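Local coordinates for DegV domain-containing protein Cgl2349/cg2579 (Corynebacterium glutamicum, PDB 3EGL), which binds long-chain fatty acids such as palmitate and may take part in lipid transport or fatty acid metabolism, at residues 207-218 against 232-243. Numbering follows the deposited sequence.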
loop_
_atom_site.group_PDB
_atom_site.type_symbol
_atom_site.label_atom_id
_atom_site.label_comp_id
_atom_site.label_asym_id
_atom_site.label_seq_id
_atom_site.Cartn_x
_atom_site.Cartn_y
_atom_site.Cartn_z
ATOM N N PRO A 207 19.127 6.567 6.672
ATOM C CA PRO A 207 18.665 6.298 5.309
ATOM C C PRO A 207 17.291 5.648 5.302
ATOM O O PRO A 207 16.963 4.871 6.176
ATOM C CB PRO A 207 19.698 5.302 4.780
ATOM C CG PRO A 207 20.454 4.822 6.021
ATOM C CD PRO A 207 20.479 6.017 6.886
ATOM N N VAL A 208 16.509 5.987 4.296
ATOM C CA VAL A 208 15.138 5.595 4.205
ATOM C C VAL A 208 14.966 4.883 2.877
ATOM O O VAL A 208 15.643 5.182 1.903
ATOM C CB VAL A 208 14.242 6.857 4.158
ATOM C CG1 VAL A 208 12.760 6.476 4.277
ATOM C CG2 VAL A 208 14.628 7.843 5.263
ATOM N N PHE A 209 14.030 3.961 2.800
ATOM C CA PHE A 209 13.632 3.491 1.485
ATOM C C PHE A 209 12.297 4.149 1.062
ATOM O O PHE A 209 11.336 4.114 1.817
ATOM C CB PHE A 209 13.575 1.965 1.459
ATOM C CG PHE A 209 12.830 1.403 0.282
ATOM C CD1 PHE A 209 13.488 1.143 -0.913
ATOM C CD2 PHE A 209 11.469 1.137 0.366
ATOM C CE1 PHE A 209 12.800 0.603 -2.003
ATOM C CE2 PHE A 209 10.776 0.610 -0.730
ATOM C CZ PHE A 209 11.455 0.350 -1.924
ATOM N N ILE A 210 12.237 4.708 -0.148
ATOM C CA ILE A 210 11.071 5.464 -0.579
ATOM C C ILE A 210 10.475 5.045 -1.915
ATOM O O ILE A 210 11.160 4.953 -2.938
ATOM C CB ILE A 210 11.404 6.986 -0.751
ATOM C CG1 ILE A 210 11.927 7.600 0.535
ATOM C CG2 ILE A 210 10.157 7.766 -1.219
ATOM C CD1 ILE A 210 10.829 7.957 1.522
ATOM N N ALA A 211 9.161 4.903 -1.926
ATOM C CA ALA A 211 8.454 4.622 -3.158
ATOM C C ALA A 211 7.492 5.772 -3.416
ATOM O O ALA A 211 6.601 6.072 -2.592
ATOM C CB ALA A 211 7.726 3.296 -3.063
ATOM N N ILE A 212 7.668 6.436 -4.551
ATOM C CA ILE A 212 6.812 7.559 -4.832
ATOM C C ILE A 212 5.807 7.135 -5.858
ATOM O O ILE A 212 6.185 6.666 -6.937
ATOM C CB ILE A 212 7.607 8.760 -5.321
ATOM C CG1 ILE A 212 8.392 9.346 -4.145
ATOM C CG2 ILE A 212 6.664 9.836 -5.919
ATOM C CD1 ILE A 212 9.628 10.141 -4.583
ATOM N N GLY A 213 4.535 7.291 -5.507
ATOM C CA GLY A 213 3.429 6.909 -6.372
ATOM C C GLY A 213 2.806 8.126 -7.005
ATOM O O GLY A 213 2.757 9.216 -6.404
ATOM N N GLN A 214 2.310 7.961 -8.224
ATOM C CA GLN A 214 1.639 9.087 -8.878
ATOM C C GLN A 214 0.442 8.630 -9.677
ATOM O O GLN A 214 0.423 7.535 -10.259
ATOM C CB GLN A 214 2.606 9.894 -9.762
ATOM C CG GLN A 214 3.209 9.127 -10.923
ATOM C CD GLN A 214 2.237 8.964 -12.105
ATOM O OE1 GLN A 214 2.245 7.932 -12.767
ATOM N NE2 GLN A 214 1.385 9.972 -12.354
ATOM N N ASN A 215 -0.553 9.496 -9.725
ATOM C CA ASN A 215 -1.641 9.312 -10.649
ATOM C C ASN A 215 -1.838 10.575 -11.450
ATOM O O ASN A 215 -2.356 11.587 -10.929
ATOM C CB ASN A 215 -2.932 8.929 -9.926
ATOM C CG ASN A 215 -4.087 8.794 -10.881
ATOM O OD1 ASN A 215 -5.075 9.494 -10.761
ATOM N ND2 ASN A 215 -3.943 7.936 -11.880
ATOM N N GLU A 216 -1.422 10.505 -12.717
ATOM C CA GLU A 216 -1.430 11.660 -13.626
ATOM C C GLU A 216 -0.681 12.839 -13.039
ATOM O O GLU A 216 -1.172 13.982 -13.051
ATOM C CB GLU A 216 -2.860 12.062 -13.947
ATOM C CG GLU A 216 -3.470 11.120 -14.916
ATOM C CD GLU A 216 -4.906 11.434 -15.146
ATOM O OE1 GLU A 216 -5.231 12.425 -15.878
ATOM O OE2 GLU A 216 -5.715 10.662 -14.596
ATOM N N ALA A 217 0.495 12.549 -12.491
ATOM C CA ALA A 217 1.286 13.554 -11.802
ATOM C C ALA A 217 2.779 13.206 -11.935
ATOM O O ALA A 217 3.563 13.361 -10.974
ATOM C CB ALA A 217 0.860 13.638 -10.351
ATOM N N ARG A 218 3.136 12.708 -13.128
ATOM C CA ARG A 218 4.514 12.315 -13.466
ATOM C C ARG A 218 5.569 13.398 -13.165
ATOM O O ARG A 218 6.550 13.137 -12.452
ATOM C CB ARG A 218 4.612 11.887 -14.928
ATOM C CG ARG A 218 3.739 10.686 -15.216
ATOM C CD ARG A 218 4.292 9.846 -16.358
ATOM N NE ARG A 218 3.313 8.832 -16.749
ATOM C CZ ARG A 218 3.282 7.588 -16.279
ATOM N NH1 ARG A 218 4.182 7.172 -15.382
ATOM N NH2 ARG A 218 2.337 6.754 -16.707
ATOM N N LEU A 232 16.705 13.943 2.565
ATOM C CA LEU A 232 16.775 12.708 3.327
ATOM C C LEU A 232 18.211 12.274 3.515
ATOM O O LEU A 232 19.041 12.597 2.669
ATOM C CB LEU A 232 15.956 11.611 2.627
ATOM C CG LEU A 232 14.592 11.306 3.263
ATOM C CD1 LEU A 232 13.986 12.507 3.980
ATOM C CD2 LEU A 232 13.629 10.762 2.237
ATOM N N PRO A 233 18.510 11.502 4.593
ATOM C CA PRO A 233 19.919 11.131 4.844
ATOM C C PRO A 233 20.540 10.364 3.688
ATOM O O PRO A 233 19.850 9.617 2.992
ATOM C CB PRO A 233 19.836 10.246 6.090
ATOM C CG PRO A 233 18.578 10.624 6.750
ATOM C CD PRO A 233 17.623 10.947 5.637
ATOM N N GLU A 234 21.834 10.573 3.477
ATOM C CA GLU A 234 22.577 9.942 2.399
ATOM C C GLU A 234 22.413 8.441 2.434
ATOM O O GLU A 234 22.352 7.852 3.509
ATOM C CB GLU A 234 24.063 10.265 2.522
ATOM C CG GLU A 234 24.440 11.638 2.033
ATOM C CD GLU A 234 25.867 12.001 2.430
ATOM O OE1 GLU A 234 26.775 11.125 2.333
ATOM O OE2 GLU A 234 26.076 13.163 2.845
ATOM N N GLY A 235 22.384 7.838 1.248
ATOM C CA GLY A 235 22.190 6.399 1.096
ATOM C C GLY A 235 20.734 5.958 1.090
ATOM O O GLY A 235 20.461 4.789 1.261
ATOM N N SER A 236 19.797 6.892 0.933
ATOM C CA SER A 236 18.369 6.543 0.830
ATOM C C SER A 236 18.054 6.079 -0.587
ATOM O O SER A 236 18.693 6.514 -1.526
ATOM C CB SER A 236 17.507 7.745 1.190
ATOM O OG SER A 236 17.538 7.987 2.583
ATOM N N SER A 237 17.097 5.184 -0.780
ATOM C CA SER A 237 16.820 4.775 -2.164
ATOM C C SER A 237 15.428 5.143 -2.602
ATOM O O SER A 237 14.524 5.255 -1.776
ATOM C CB SER A 237 17.108 3.297 -2.418
ATOM O OG SER A 237 16.625 2.507 -1.368
ATOM N N PHE A 238 15.269 5.351 -3.909
ATOM C CA PHE A 238 14.029 5.888 -4.431
ATOM C C PHE A 238 13.491 5.070 -5.568
ATOM O O PHE A 238 14.164 4.812 -6.536
ATOM C CB PHE A 238 14.180 7.359 -4.822
ATOM C CG PHE A 238 14.574 8.244 -3.665
ATOM C CD1 PHE A 238 13.620 9.072 -3.045
ATOM C CD2 PHE A 238 15.895 8.235 -3.180
ATOM C CE1 PHE A 238 13.987 9.884 -1.960
ATOM C CE2 PHE A 238 16.271 9.035 -2.094
ATOM C CZ PHE A 238 15.329 9.864 -1.482
HETATM N N MSE A 239 12.235 4.709 -5.448
HETATM C CA MSE A 239 11.575 3.927 -6.441
HETATM C C MSE A 239 10.312 4.682 -6.927
HETATM O O MSE A 239 9.660 5.380 -6.164
HETATM C CB MSE A 239 11.247 2.614 -5.756
HETATM C CG MSE A 239 10.456 1.691 -6.546
HETATM SE SE MSE A 239 10.195 0.122 -5.533
HETATM C CE MSE A 239 9.486 -0.858 -7.007
ATOM N N SER A 240 9.988 4.572 -8.202
ATOM C CA SER A 240 8.764 5.162 -8.750
ATOM C C SER A 240 7.708 4.094 -8.944
ATOM O O SER A 240 8.028 3.037 -9.443
ATOM C CB SER A 240 9.046 5.730 -10.127
ATOM O OG SER A 240 9.831 6.884 -10.000
ATOM N N VAL A 241 6.455 4.373 -8.576
ATOM C CA VAL A 241 5.346 3.471 -8.885
ATOM C C VAL A 241 4.147 4.261 -9.375
ATOM O O VAL A 241 4.044 5.478 -9.197
ATOM C CB VAL A 241 4.948 2.541 -7.693
ATOM C CG1 VAL A 241 6.074 1.627 -7.309
ATOM C CG2 VAL A 241 4.464 3.342 -6.474
ATOM N N ASP A 242 3.257 3.558 -10.051
ATOM C CA ASP A 242 1.990 4.112 -10.453
ATOM C C ASP A 242 1.015 3.715 -9.406
ATOM O O ASP A 242 1.022 2.561 -8.945
ATOM C CB ASP A 242 1.544 3.483 -11.754
ATOM C CG ASP A 242 2.410 3.890 -12.905
ATOM O OD1 ASP A 242 2.882 5.053 -12.930
ATOM O OD2 ASP A 242 2.596 3.052 -13.804
ATOM N N ILE A 243 0.182 4.673 -9.023
ATOM C CA ILE A 243 -0.910 4.408 -8.120
ATOM C C ILE A 243 -1.938 3.503 -8.813
ATOM O O ILE A 243 -2.383 3.773 -9.933
ATOM C CB ILE A 243 -1.533 5.719 -7.609
ATOM C CG1 ILE A 243 -0.536 6.421 -6.636
ATOM C CG2 ILE A 243 -2.867 5.425 -6.918
ATOM C CD1 ILE A 243 -0.838 7.949 -6.267
#
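Seven main-chain hydrogen bonds, from S237 N to V208 O through to I243 N to Q214 O, pair 207-218 with 232-243 as parallel neighbours, their strand axes 4.6 Å apart at closest approach, in a beta-alpha-beta unit whose connecting helix 224-231 packs against I212 and F238. Strand 237-242 forms the margin of a mixed sheet, while strand 209-215 is also hydrogen-bonded, antiparallel, to strand 255-261. The unit illustrates how alternate residues of a parallel ladder serve opposite faces of the sheet. On the helix-covered face, the F238 ring runs alongside I210, with CD1 3.8 Å from I210 CB, and presents its edge to I212 CD1. I210 also meets L232 tip to tip, I210 CD1 lying 4.0 Å from L232 CD2. On the other face, selenomethionine M239 is stretched out, with CG opposite the backbone N (chi1 175°) and an extended chain beyond it, which carries SE to the edge of the F209 ring, 3.8 Å from CZ, in a Met-aromatic contact. I243 packs against the G213-Q214 backbone close to bound palmitate, while R218 reaches D242 in a long salt bridge. At the opposite end S236 OG accepts a hydrogen bond from V208 N (2.8 Å) and donates one to P233 O at 2.9 Å, within the carbonyl plane.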